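PDB 3R4R: hypothetical fimbrial assembly protein, which is a putative component of the fimbrium tip, part of the filamentous surface appendages that mediate cell adhesion and biofilm formation. Local coordinates for residues M16-T22 against A159-L165; T43-V49 against L101-N107; G196-K202 against N213-L219. All blocks are in the same frame, centred on the assembly; numbering follows the deposited sequence.

Contact 1: residues M16-T22 against A159-L165; sequences MSLVLLT and APVTVSL
Met16, modelled as selenomethionine, and Leu18 both converge on one methyl of Val161. The terminal CE of Met16 lies 3.7 Å from Val161 CG1, brought there by a turn about the CG-SE bond (chi3 53°), while Leu18 CD1 comes alongside the same CG1 at 4.0 Å, the two side chains pointing the same way. That methyl stands in the crowded position between the backbone N and the carbonyl carbon (chi1 47°), where it also sits 3.3 Å from Ser17 O, the acceptor of the Val161 N-H. Further along this face Leu20 runs beside Val163, and its CB meets Leu165 CD1 at 3.8 Å. On the reverse face Val19 and Thr162 lie side by side, Val19 CB to Thr162 CG2 3.7 Å; Leu21 and Ser164 continue that more exposed row.

Between the two faces, five backbone bonds alternate in direction, as expected of parallel strands. The shortest, Val163 N to Val19 O at 2.7 Å, is nearly straight and arrives almost head-on to its carbonyl. Before the first bond, a water bridges Ser17 N and Ala159 O, accepting from the one and donating to the other.

The wider fold sets both strands. Strand 78-90 bonds antiparallel to the far edge of 16-21, where Gln84 also holds Ser17 OG, and Val100 and Val102 of strand 96-104 pack against Leu18, Leu20, Val163 and Leu165. Residues 16-22 fall within the inferred propeptide, so this pairing is consistent with FimA-type pilins, in which an N-terminal strand removed on maturation fills a place in the sheet. The contact is a parallel strand pair with an apolar inner face, part of the transthyretin-like beta fold.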
loop_
_atom_site.group_PDB
_atom_site.type_symbol
_atom_site.label_atom_id
_atom_site.label_comp_id
_atom_site.label_asym_id
_atom_site.label_seq_id
_atom_site.Cartn_x
_atom_site.Cartn_y
_atom_site.Cartn_z
HETATM N N MSE A 16 -0.433 20.556 -14.921
HETATM C CA MSE A 16 -1.229 20.220 -13.740
HETATM C C MSE A 16 -0.421 20.273 -12.465
HETATM O O MSE A 16 0.701 19.766 -12.416
HETATM C CB MSE A 16 -1.825 18.801 -13.879
HETATM C CG MSE A 16 -2.900 18.676 -14.973
HETATM SE SE MSE A 16 -3.636 16.856 -15.280
HETATM C CE MSE A 16 -4.144 16.410 -13.433
ATOM N N SER A 17 -1.017 20.874 -11.421
ATOM C CA SER A 17 -0.477 20.890 -10.063
ATOM C C SER A 17 -1.071 19.693 -9.326
ATOM O O SER A 17 -2.297 19.572 -9.251
ATOM C CB SER A 17 -0.760 22.216 -9.364
ATOM O OG SER A 17 -0.163 23.313 -10.035
ATOM N N LEU A 18 -0.208 18.776 -8.851
ATOM C CA LEU A 18 -0.611 17.522 -8.219
ATOM C C LEU A 18 -0.203 17.470 -6.746
ATOM O O LEU A 18 0.946 17.771 -6.420
ATOM C CB LEU A 18 0.073 16.377 -8.996
ATOM C CG LEU A 18 -0.707 15.069 -9.214
ATOM C CD1 LEU A 18 -1.743 15.233 -10.319
ATOM C CD2 LEU A 18 0.222 13.962 -9.666
ATOM N N VAL A 19 -1.132 17.081 -5.854
ATOM C CA VAL A 19 -0.840 16.953 -4.418
ATOM C C VAL A 19 -1.073 15.485 -4.001
ATOM O O VAL A 19 -2.198 15.004 -4.120
ATOM C CB VAL A 19 -1.657 17.944 -3.549
ATOM C CG1 VAL A 19 -1.464 17.674 -2.056
ATOM C CG2 VAL A 19 -1.293 19.389 -3.875
ATOM N N LEU A 20 -0.005 14.783 -3.534
ATOM C CA LEU A 20 -0.078 13.376 -3.123
ATOM C C LEU A 20 -0.106 13.287 -1.604
ATOM O O LEU A 20 0.904 13.574 -0.954
ATOM C CB LEU A 20 1.100 12.533 -3.686
ATOM C CG LEU A 20 1.516 12.672 -5.159
ATOM C CD1 LEU A 20 2.754 11.853 -5.441
ATOM C CD2 LEU A 20 0.388 12.310 -6.133
ATOM N N LEU A 21 -1.262 12.899 -1.035
ATOM C CA LEU A 21 -1.437 12.788 0.409
ATOM C C LEU A 21 -1.354 11.331 0.813
ATOM O O LEU A 21 -2.116 10.489 0.341
ATOM C CB LEU A 21 -2.741 13.428 0.900
ATOM C CG LEU A 21 -2.854 14.942 0.762
ATOM C CD1 LEU A 21 -4.239 15.416 1.127
ATOM C CD2 LEU A 21 -1.839 15.660 1.627
ATOM N N THR A 22 -0.310 11.056 1.589
ATOM C CA THR A 22 0.096 9.775 2.155
ATOM C C THR A 22 -0.633 9.511 3.487
ATOM O O THR A 22 -0.941 8.355 3.793
ATOM C CB THR A 22 1.631 9.762 2.359
ATOM O OG1 THR A 22 2.035 10.964 3.037
ATOM C CG2 THR A 22 2.381 9.660 1.061
ATOM N N ALA A 159 -5.745 24.976 -11.189
ATOM C CA ALA A 159 -6.174 24.729 -9.804
ATOM C C ALA A 159 -5.631 23.370 -9.316
ATOM O O ALA A 159 -5.666 22.406 -10.089
ATOM C CB ALA A 159 -7.691 24.775 -9.702
ATOM N N PRO A 160 -5.107 23.268 -8.064
ATOM C CA PRO A 160 -4.511 22.001 -7.609
ATOM C C PRO A 160 -5.512 20.843 -7.517
ATOM O O PRO A 160 -6.682 21.044 -7.199
ATOM C CB PRO A 160 -3.976 22.340 -6.210
ATOM C CG PRO A 160 -4.741 23.521 -5.788
ATOM C CD PRO A 160 -4.954 24.311 -7.036
ATOM N N VAL A 161 -5.027 19.633 -7.828
ATOM C CA VAL A 161 -5.788 18.386 -7.772
ATOM C C VAL A 161 -5.042 17.437 -6.841
ATOM O O VAL A 161 -3.877 17.092 -7.073
ATOM C CB VAL A 161 -6.089 17.744 -9.150
ATOM C CG1 VAL A 161 -4.858 17.694 -10.059
ATOM C CG2 VAL A 161 -6.734 16.366 -8.992
ATOM N N THR A 162 -5.716 17.073 -5.748
ATOM C CA THR A 162 -5.192 16.211 -4.702
ATOM C C THR A 162 -5.521 14.744 -5.010
ATOM O O THR A 162 -6.640 14.434 -5.421
ATOM C CB THR A 162 -5.766 16.637 -3.331
ATOM O OG1 THR A 162 -7.189 16.585 -3.406
ATOM C CG2 THR A 162 -5.340 18.048 -2.919
ATOM N N VAL A 163 -4.529 13.860 -4.818
ATOM C CA VAL A 163 -4.645 12.402 -4.942
ATOM C C VAL A 163 -4.360 11.778 -3.562
ATOM O O VAL A 163 -3.236 11.906 -3.049
ATOM C CB VAL A 163 -3.746 11.776 -6.042
ATOM C CG1 VAL A 163 -3.848 10.255 -6.021
ATOM C CG2 VAL A 163 -4.091 12.328 -7.432
ATOM N N SER A 164 -5.369 11.116 -2.973
ATOM C CA SER A 164 -5.195 10.436 -1.694
ATOM C C SER A 164 -4.685 9.030 -1.944
ATOM O O SER A 164 -5.370 8.223 -2.559
ATOM C CB SER A 164 -6.487 10.425 -0.886
ATOM O OG SER A 164 -6.847 11.756 -0.559
ATOM N N LEU A 165 -3.456 8.766 -1.505
ATOM C CA LEU A 165 -2.782 7.479 -1.687
ATOM C C LEU A 165 -2.994 6.557 -0.511
ATOM O O LEU A 165 -2.925 6.990 0.645
ATOM C CB LEU A 165 -1.267 7.671 -1.888
ATOM C CG LEU A 165 -0.814 8.540 -3.047
ATOM C CD1 LEU A 165 0.651 8.807 -2.944
ATOM C CD2 LEU A 165 -1.144 7.931 -4.387
HETATM O O HOH W 1 -3.586 21.797 -11.750
#

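Contact 2: residues T43-V49 against L101-N107; sequences TIQNCHV and LVVANAN
Cys47 and Ala104 face each other as a non-hydrogen-bonded antiparallel pair, their CA atoms 4.0 Å apart, at the densely packed end of the contact. The same face carries Val49 beside Val102, CG2 to CG2 4.0 Å, and Ile44 from the preceding loop lays CG2 against Ala104 CB. Between these pairs His48 and Val103 exchange two backbone hydrogen bonds; the imidazole of His48 is turned elsewhere, bonded to Asn63 and Tyr127.

Where the strand ends, amides take over. Asn105 N donates to Asn46 O at 2.7 Å, continuing the ladder one residue past Ala104. With left-handed backbone angles (phi 64°), Asn105 lays its carboxamide along residues 43-46: OD1 receives Gln45 N at 2.7 Å in its carbonyl plane, with a weak bond from Asn46 N, and ND2 donates to Thr43 O at 3.2 Å, in the plane of the amide. A second ND2 bond, to Leu142 O, helps fix its rotation.

The more open side is the turn at Ala106 and Asn107, where a water links Asn46 ND2 to Asn107 O; Asn46 itself is buried. Its OD1 accepts Asn107 N at 3.1 Å from above its plane, and Asn107 ND2 reaches Cys47 O at 3.0 Å from well above that carbonyl. Neutral carboxamides, each both donor and acceptor, thus extend the strand pairing into the loops and meet backbone polar groups there without burying a charge.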
loop_
_atom_site.group_PDB
_atom_site.type_symbol
_atom_site.label_atom_id
_atom_site.label_comp_id
_atom_site.label_asym_id
_atom_site.label_seq_id
_atom_site.Cartn_x
_atom_site.Cartn_y
_atom_site.Cartn_z
ATOM N N THR A 43 7.106 7.733 3.252
ATOM C CA THR A 43 8.059 8.173 2.224
ATOM C C THR A 43 7.701 7.630 0.864
ATOM O O THR A 43 7.360 6.455 0.713
ATOM C CB THR A 43 9.500 7.741 2.587
ATOM O OG1 THR A 43 9.841 8.376 3.800
ATOM C CG2 THR A 43 10.543 8.146 1.549
ATOM N N ILE A 44 7.831 8.507 -0.130
ATOM C CA ILE A 44 7.710 8.226 -1.541
ATOM C C ILE A 44 9.066 8.583 -2.150
ATOM O O ILE A 44 9.489 9.740 -2.059
ATOM C CB ILE A 44 6.512 8.949 -2.190
ATOM C CG1 ILE A 44 5.202 8.517 -1.541
ATOM C CG2 ILE A 44 6.488 8.717 -3.727
ATOM C CD1 ILE A 44 4.014 9.326 -1.978
ATOM N N GLN A 45 9.761 7.575 -2.725
ATOM C CA GLN A 45 11.073 7.759 -3.330
ATOM C C GLN A 45 10.939 7.942 -4.831
ATOM O O GLN A 45 11.812 8.541 -5.444
ATOM C CB GLN A 45 11.990 6.574 -3.017
ATOM C CG GLN A 45 12.312 6.412 -1.535
ATOM C CD GLN A 45 13.381 5.379 -1.291
ATOM O OE1 GLN A 45 14.491 5.449 -1.822
ATOM N NE2 GLN A 45 13.114 4.460 -0.387
ATOM N N ASN A 46 9.837 7.462 -5.416
ATOM C CA ASN A 46 9.536 7.513 -6.849
ATOM C C ASN A 46 8.053 7.234 -7.094
ATOM O O ASN A 46 7.406 6.632 -6.247
ATOM C CB ASN A 46 10.406 6.495 -7.615
ATOM C CG ASN A 46 10.165 5.042 -7.259
ATOM O OD1 ASN A 46 9.118 4.460 -7.561
ATOM N ND2 ASN A 46 11.165 4.392 -6.707
ATOM N N CYS A 47 7.516 7.647 -8.227
ATOM C CA CYS A 47 6.125 7.371 -8.573
ATOM C C CYS A 47 5.941 7.422 -10.083
ATOM O O CYS A 47 6.753 7.981 -10.815
ATOM C CB CYS A 47 5.145 8.325 -7.876
ATOM S SG CYS A 47 5.291 10.069 -8.359
ATOM N N HIS A 48 4.834 6.819 -10.515
ATOM C CA HIS A 48 4.307 6.769 -11.852
ATOM C C HIS A 48 2.968 7.479 -11.833
ATOM O O HIS A 48 2.107 7.132 -11.030
ATOM C CB HIS A 48 4.210 5.313 -12.378
ATOM C CG HIS A 48 3.505 5.189 -13.697
ATOM N ND1 HIS A 48 4.163 5.385 -14.893
ATOM C CD2 HIS A 48 2.217 4.873 -13.957
ATOM C CE1 HIS A 48 3.252 5.197 -15.835
ATOM N NE2 HIS A 48 2.072 4.903 -15.320
ATOM N N VAL A 49 2.812 8.506 -12.670
ATOM C CA VAL A 49 1.556 9.251 -12.750
ATOM C C VAL A 49 1.010 9.052 -14.156
ATOM O O VAL A 49 1.735 9.202 -15.137
ATOM C CB VAL A 49 1.739 10.753 -12.367
ATOM C CG1 VAL A 49 0.477 11.566 -12.624
ATOM C CG2 VAL A 49 2.183 10.893 -10.913
ATOM N N LEU A 101 -4.166 8.612 -12.036
ATOM C CA LEU A 101 -3.766 7.435 -11.238
ATOM C C LEU A 101 -2.281 7.542 -10.846
ATOM O O LEU A 101 -1.434 7.787 -11.705
ATOM C CB LEU A 101 -4.025 6.104 -12.009
ATOM C CG LEU A 101 -3.598 4.804 -11.282
ATOM C CD1 LEU A 101 -4.601 4.411 -10.232
ATOM C CD2 LEU A 101 -3.456 3.662 -12.241
ATOM N N VAL A 102 -1.970 7.360 -9.560
ATOM C CA VAL A 102 -0.586 7.455 -9.085
ATOM C C VAL A 102 -0.158 6.101 -8.477
ATOM O O VAL A 102 -0.880 5.547 -7.651
ATOM C CB VAL A 102 -0.448 8.623 -8.059
ATOM C CG1 VAL A 102 0.980 8.745 -7.535
ATOM C CG2 VAL A 102 -0.920 9.954 -8.652
ATOM N N VAL A 103 0.975 5.554 -8.923
ATOM C CA VAL A 103 1.557 4.337 -8.343
ATOM C C VAL A 103 2.904 4.758 -7.753
ATOM O O VAL A 103 3.800 5.147 -8.503
ATOM C CB VAL A 103 1.675 3.109 -9.278
ATOM C CG1 VAL A 103 2.251 1.898 -8.521
ATOM C CG2 VAL A 103 0.334 2.761 -9.907
ATOM N N ALA A 104 3.027 4.750 -6.416
ATOM C CA ALA A 104 4.249 5.191 -5.751
ATOM C C ALA A 104 5.139 4.013 -5.346
ATOM O O ALA A 104 4.633 2.984 -4.917
ATOM C CB ALA A 104 3.898 6.014 -4.523
ATOM N N ASN A 105 6.473 4.198 -5.494
ATOM C CA ASN A 105 7.612 3.341 -5.096
ATOM C C ASN A 105 7.648 1.993 -5.809
ATOM O O ASN A 105 8.204 1.035 -5.256
ATOM C CB ASN A 105 7.600 3.081 -3.581
ATOM C CG ASN A 105 7.828 4.305 -2.743
ATOM O OD1 ASN A 105 8.554 5.232 -3.105
ATOM N ND2 ASN A 105 7.338 4.265 -1.554
ATOM N N ALA A 106 7.205 1.945 -7.087
ATOM C CA ALA A 106 7.195 0.711 -7.913
ATOM C C ALA A 106 8.029 0.878 -9.205
ATOM O O ALA A 106 8.205 -0.090 -9.943
ATOM C CB ALA A 106 5.771 0.337 -8.258
ATOM N N ASN A 107 8.587 2.077 -9.449
ATOM C CA ASN A 107 9.429 2.338 -10.622
ATOM C C ASN A 107 10.727 1.536 -10.589
ATOM O O ASN A 107 11.152 1.074 -9.539
ATOM C CB ASN A 107 9.805 3.854 -10.751
ATOM C CG ASN A 107 8.696 4.852 -10.964
ATOM O OD1 ASN A 107 7.521 4.513 -11.087
ATOM N ND2 ASN A 107 9.060 6.132 -11.007
HETATM O O HOH W 2 11.210 1.342 -6.821
#

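Contact 3: residues G196-K202 against N213-L219. With EDO (1,2-ethanediol), chain G.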
loop_
_atom_site.group_PDB
_atom_site.type_symbol
_atom_site.label_atom_id
_atom_site.label_comp_id
_atom_site.label_asym_id
_atom_site.label_seq_id
_atom_site.Cartn_x
_atom_site.Cartn_y
_atom_site.Cartn_z
ATOM N N GLY A 196 3.631 -17.676 4.580
ATOM C CA GLY A 196 2.426 -17.330 3.835
ATOM C C GLY A 196 2.251 -15.872 3.472
ATOM O O GLY A 196 1.182 -15.498 2.995
ATOM N N LEU A 197 3.276 -15.033 3.709
ATOM C CA LEU A 197 3.239 -13.606 3.348
ATOM C C LEU A 197 3.219 -13.504 1.830
ATOM O O LEU A 197 3.809 -14.361 1.164
ATOM C CB LEU A 197 4.429 -12.823 3.970
ATOM C CG LEU A 197 4.509 -12.807 5.499
ATOM C CD1 LEU A 197 5.794 -12.187 5.977
ATOM C CD2 LEU A 197 3.293 -12.110 6.134
ATOM N N ASN A 198 2.491 -12.500 1.285
ATOM C CA ASN A 198 2.279 -12.325 -0.156
ATOM C C ASN A 198 3.167 -11.239 -0.737
ATOM O O ASN A 198 3.202 -10.121 -0.223
ATOM C CB ASN A 198 0.804 -11.975 -0.426
ATOM C CG ASN A 198 0.406 -11.866 -1.884
ATOM O OD1 ASN A 198 1.182 -12.156 -2.798
ATOM N ND2 ASN A 198 -0.836 -11.477 -2.135
ATOM N N ALA A 199 3.821 -11.551 -1.873
ATOM C CA ALA A 199 4.733 -10.644 -2.585
ATOM C C ALA A 199 4.122 -10.102 -3.899
ATOM O O ALA A 199 4.716 -9.229 -4.496
ATOM C CB ALA A 199 6.034 -11.365 -2.893
ATOM N N SER A 200 2.948 -10.571 -4.325
ATOM C CA SER A 200 2.301 -10.103 -5.570
ATOM C C SER A 200 0.988 -9.326 -5.309
ATOM O O SER A 200 0.281 -9.587 -4.330
ATOM C CB SER A 200 2.006 -11.272 -6.491
ATOM O OG SER A 200 3.226 -11.765 -7.020
ATOM N N SER A 201 0.685 -8.330 -6.176
ATOM C CA SER A 201 -0.533 -7.532 -6.001
ATOM C C SER A 201 -0.992 -6.871 -7.271
ATOM O O SER A 201 -0.192 -6.613 -8.177
ATOM C CB SER A 201 -0.322 -6.433 -4.959
ATOM O OG SER A 201 -1.512 -5.715 -4.673
ATOM N N LYS A 202 -2.313 -6.577 -7.307
ATOM C CA LYS A 202 -3.004 -5.760 -8.309
ATOM C C LYS A 202 -2.804 -4.286 -7.872
ATOM O O LYS A 202 -2.580 -4.032 -6.686
ATOM C CB LYS A 202 -4.473 -6.191 -8.429
ATOM C CG LYS A 202 -4.682 -7.591 -9.019
ATOM C CD LYS A 202 -4.531 -7.648 -10.578
ATOM C CE LYS A 202 -4.711 -9.032 -11.155
ATOM N NZ LYS A 202 -6.056 -9.615 -10.863
ATOM N N ASN A 213 -7.245 -7.971 -3.486
ATOM C CA ASN A 213 -6.120 -8.535 -4.246
ATOM C C ASN A 213 -6.225 -10.108 -4.471
ATOM O O ASN A 213 -6.091 -10.928 -3.543
ATOM C CB ASN A 213 -4.804 -8.223 -3.561
ATOM C CG ASN A 213 -3.600 -8.574 -4.378
ATOM O OD1 ASN A 213 -3.642 -8.548 -5.600
ATOM N ND2 ASN A 213 -2.475 -8.849 -3.726
ATOM N N GLY A 214 -6.369 -10.463 -5.751
ATOM C CA GLY A 214 -6.422 -11.832 -6.255
ATOM C C GLY A 214 -5.057 -12.412 -6.603
ATOM O O GLY A 214 -4.918 -13.637 -6.712
ATOM N N ALA A 215 -4.021 -11.531 -6.758
ATOM C CA ALA A 215 -2.642 -11.924 -7.058
ATOM C C ALA A 215 -1.941 -12.487 -5.814
ATOM O O ALA A 215 -2.170 -12.000 -4.695
ATOM C CB ALA A 215 -1.876 -10.737 -7.591
ATOM N N PHE A 216 -1.115 -13.542 -6.004
ATOM C CA PHE A 216 -0.366 -14.153 -4.907
ATOM C C PHE A 216 0.934 -14.814 -5.399
ATOM O O PHE A 216 0.943 -15.511 -6.419
ATOM C CB PHE A 216 -1.216 -15.211 -4.140
ATOM C CG PHE A 216 -0.532 -15.745 -2.883
ATOM C CD1 PHE A 216 -0.679 -15.097 -1.659
ATOM C CD2 PHE A 216 0.289 -16.875 -2.934
ATOM C CE1 PHE A 216 -0.017 -15.568 -0.510
ATOM C CE2 PHE A 216 0.971 -17.322 -1.788
ATOM C CZ PHE A 216 0.807 -16.667 -0.586
ATOM N N SER A 217 2.018 -14.612 -4.612
ATOM C CA SER A 217 3.333 -15.265 -4.715
ATOM C C SER A 217 3.986 -15.218 -3.335
ATOM O O SER A 217 3.708 -14.304 -2.565
ATOM C CB SER A 217 4.227 -14.669 -5.800
ATOM O OG SER A 217 4.745 -13.398 -5.469
ATOM N N ASP A 218 4.795 -16.227 -2.996
ATOM C CA ASP A 218 5.439 -16.335 -1.681
ATOM C C ASP A 218 6.450 -15.202 -1.392
ATOM O O ASP A 218 7.360 -14.947 -2.185
ATOM C CB ASP A 218 6.180 -17.685 -1.558
ATOM C CG ASP A 218 5.291 -18.917 -1.476
ATOM O OD1 ASP A 218 4.367 -18.934 -0.615
ATOM O OD2 ASP A 218 5.601 -19.921 -2.169
ATOM N N LEU A 219 6.310 -14.588 -0.187
ATOM C CA LEU A 219 7.191 -13.552 0.354
ATOM C C LEU A 219 7.921 -14.120 1.540
ATOM O O LEU A 219 7.306 -14.435 2.558
ATOM C CB LEU A 219 6.422 -12.272 0.729
ATOM C CG LEU A 219 7.225 -11.073 1.286
ATOM C CD1 LEU A 219 8.240 -10.544 0.271
ATOM C CD2 LEU A 219 6.286 -9.965 1.675
HETATM C C1 EDO G . -0.049 -19.833 0.993
HETATM O O1 EDO G . 1.335 -19.500 0.875
HETATM C C2 EDO G . -0.589 -19.247 2.288
HETATM O O2 EDO G . -0.456 -17.815 2.289
HETATM O O HOH W 3 6.122 -15.796 4.624
HETATM O O HOH W 4 4.657 -17.004 1.420
#
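Asn198 forms an Asx turn on the strand 191-202 and, from the same side chain, grips the chain at 215-217. Its CB lies against the Phe216 ring, 3.7 Å from both CD1 and CE1, and CG comes to 3.4 Å from Phe216 CD1 with the amide and ring planes 36° apart. With CG anti to the backbone N (chi1 -176°), OD1 closes the turn by accepting Ser200 N at 2.8 Å and also takes Ser217 N at 3.2 Å; the two donors reach it from opposite faces of the amide plane. ND2, at the other branch, donates to Ala215 O at 2.9 Å and has a second partner in Glu233 O. Nearby, Asn213 makes an Asx turn of its own to Ala215 N; its OD1 also takes Lys202 N, and its ND2 approaches Ser200 O on a lone pair, within the carbonyl plane. Two asparagines thus fasten a short loop to the strand in the C-terminal domain. A 1,2-ethanediol, probably from crystallisation, rests by the ring, its O1 3.2 Å from Phe216 CZ. Between the two segments, Ser200 OG and Ser217 OG share a hydrogen bond of 2.7 Å.

Overall arrangement
Contacts 1 and 2 lie on the same side of the chain's centre, their own centres about 13 Å apart, and touch directly: Ile44 CD1 reaches both Thr22 CG2 and Leu165 CD1. In sequence, both segments of contact 2 fall between those of contact 1, so strands 46-52 and 96-104 come in the chain between the two strands that pair in contact 1. Contact 3 follows later, in the Fim1F C-terminal domain, its centre about 28 Å from that of contact 1, on the opposite side of the chain's centre, and 19 Å from that of contact 2. Strand 161-179 takes part in contact 1, also pairs with 228-232 and 266-273, and is followed in the chain by strand 191-202 of contact 3.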